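Local coordinates for protein N-alpha-acetyltransferase 35, NatC auxiliary subunit (PDB 6YGA) that serves as the auxiliary subunit of the NatC N-terminal acetyltransferase, which acetylates the N-terminal methionine of the L-A virus Gag protein, at residues I310-V313 / D314-E317. Sequence-based numbering, arbitrary orientation.
Sequences ILLV and DKAE
Asp314 bonds back to Leu311 in a 3-10 turn, one of three successive i to i+3 bonds, made by Asp314, Lys315 and Ala316, that carry the chain out of helix 298-311. The turn leads towards helix 319-328, within the TPR-like region of the subunit. Asp314 N donates to Leu311 O at 3.3 Å, from above the carbonyl plane. The Asp314 side chain has CG anti to the backbone N (chi1 -176°), and its carboxylate leads away from the preceding turn. There OD1 forms a salt bridge with Lys357, which ties the turn to a later loop.

Lys315 N reaches Leu312 O at 3.0 Å, with an N-H...O angle of 157°. Its side chain runs alongside that of Leu312, both pointing the same way. The lysine chain bends at chi3 (52°), which leaves Lys315 NZ in contact with Leu312 CD2 at 3.6 Å. The Lys315 carbonyl accepts a hydrogen bond from Arg665.

Ala316 N closes the last turn on Val313 O at 3.2 Å, again well out of the carbonyl plane. Ala316 itself leaves the 3-10 conformation. Val313 packs on Phe325 and Ala316 on Thr322, both of helix 319-328. The Ala316 methyl CB also rests 3.4 Å from Val313 O.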
ATOM      1  N   ILE B 310      15.678  10.892   7.981  1.00 46.18           N
ATOM      2  CA  ILE B 310      16.364   9.648   7.634  1.00 43.79           C
ATOM      3  C   ILE B 310      17.833   9.719   8.026  1.00 43.54           C
ATOM      4  O   ILE B 310      18.390   8.764   8.581  1.00 42.85           O
ATOM      5  CB  ILE B 310      16.198   9.351   6.132  1.00 42.84           C
ATOM      6  CG1 ILE B 310      14.722   9.140   5.793  1.00 42.08           C
ATOM      7  CG2 ILE B 310      17.048   8.154   5.716  1.00 42.94           C
ATOM      8  CD1 ILE B 310      14.019   8.168   6.706  1.00 41.89           C
ATOM      9  N   LEU B 311      18.481  10.851   7.749  1.00 45.34           N
ATOM     10  CA  LEU B 311      19.908  10.991   8.018  1.00 49.46           C
ATOM     11  C   LEU B 311      20.235  10.972   9.505  1.00 50.60           C
ATOM     12  O   LEU B 311      21.404  10.794   9.861  1.00 52.88           O
ATOM     13  CB  LEU B 311      20.428  12.285   7.390  1.00 50.62           C
ATOM     14  CG  LEU B 311      20.020  12.499   5.932  1.00 51.70           C
ATOM     15  CD1 LEU B 311      20.432  13.882   5.446  1.00 51.02           C
ATOM     16  CD2 LEU B 311      20.613  11.409   5.049  1.00 52.99           C
ATOM     17  N   LEU B 312      19.240  11.155  10.380  1.00 48.84           N
ATOM     18  CA  LEU B 312      19.513  11.193  11.815  1.00 47.60           C
ATOM     19  C   LEU B 312      19.975   9.843  12.340  1.00 47.21           C
ATOM     20  O   LEU B 312      20.694   9.785  13.346  1.00 47.99           O
ATOM     21  CB  LEU B 312      18.272  11.646  12.585  1.00 45.99           C
ATOM     22  CG  LEU B 312      17.784  13.084  12.393  1.00 46.18           C
ATOM     23  CD1 LEU B 312      16.475  13.318  13.141  1.00 45.48           C
ATOM     24  CD2 LEU B 312      18.845  14.073  12.844  1.00 45.11           C
ATOM     25  N   VAL B 313      19.575   8.751  11.683  1.00 46.76           N
ATOM     26  CA  VAL B 313      19.920   7.425  12.175  1.00 44.37           C
ATOM     27  C   VAL B 313      21.420   7.175  12.100  1.00 47.00           C
ATOM     28  O   VAL B 313      21.927   6.267  12.769  1.00 48.46           O
ATOM     29  CB  VAL B 313      19.144   6.346  11.400  1.00 40.14           C
ATOM     30  CG1 VAL B 313      19.748   6.141  10.018  1.00 40.56           C
ATOM     31  CG2 VAL B 313      19.112   5.042  12.184  1.00 35.86           C
ATOM     32  N   ASP B 314      22.149   7.967  11.310  1.00 49.11           N
ATOM     33  CA  ASP B 314      23.597   7.811  11.242  1.00 52.92           C
ATOM     34  C   ASP B 314      24.262   8.164  12.568  1.00 54.87           C
ATOM     35  O   ASP B 314      25.362   7.681  12.858  1.00 56.76           O
ATOM     36  CB  ASP B 314      24.157   8.670  10.106  1.00 55.36           C
ATOM     37  CG  ASP B 314      25.647   8.490   9.916  1.00 60.88           C
ATOM     38  OD1 ASP B 314      26.077   7.365   9.581  1.00 63.45           O
ATOM     39  OD2 ASP B 314      26.390   9.477  10.097  1.00 64.07           O
ATOM     40  N   LYS B 315      23.604   8.979  13.392  1.00 54.85           N
ATOM     41  CA  LYS B 315      24.147   9.405  14.677  1.00 56.61           C
ATOM     42  C   LYS B 315      23.942   8.381  15.786  1.00 56.44           C
ATOM     43  O   LYS B 315      24.322   8.651  16.931  1.00 55.36           O
ATOM     44  CB  LYS B 315      23.513  10.734  15.093  1.00 56.64           C
ATOM     45  CG  LYS B 315      23.874  11.903  14.194  1.00 59.04           C
ATOM     46  CD  LYS B 315      22.766  12.944  14.178  1.00 61.39           C
ATOM     47  CE  LYS B 315      22.359  13.355  15.583  1.00 64.19           C
ATOM     48  NZ  LYS B 315      21.196  14.283  15.561  1.00 66.56           N
ATOM     49  N   ALA B 316      23.350   7.230  15.482  1.00 55.85           N
ATOM     50  CA  ALA B 316      23.064   6.243  16.513  1.00 53.65           C
ATOM     51  C   ALA B 316      24.350   5.623  17.041  1.00 57.05           C
ATOM     52  O   ALA B 316      25.273   5.317  16.281  1.00 59.22           O
ATOM     53  CB  ALA B 316      22.143   5.155  15.966  1.00 47.84           C
ATOM     54  N   GLU B 317      24.407   5.446  18.358  1.00 59.50           N
ATOM     55  CA  GLU B 317      25.560   4.859  19.020  1.00 63.51           C
ATOM     56  C   GLU B 317      25.251   3.521  19.676  1.00 60.10           C
ATOM     57  O   GLU B 317      26.127   2.958  20.342  1.00 64.56           O
ATOM     58  CB  GLU B 317      26.122   5.830  20.068  1.00 72.30           C
ATOM     59  CG  GLU B 317      26.972   6.960  19.495  1.00 83.04           C
ATOM     60  CD  GLU B 317      28.203   6.455  18.760  1.00 92.40           C
ATOM     61  OE1 GLU B 317      28.290   6.657  17.530  1.00 93.34           O
ATOM     62  OE2 GLU B 317      29.084   5.854  19.412  1.00 97.09           O
TER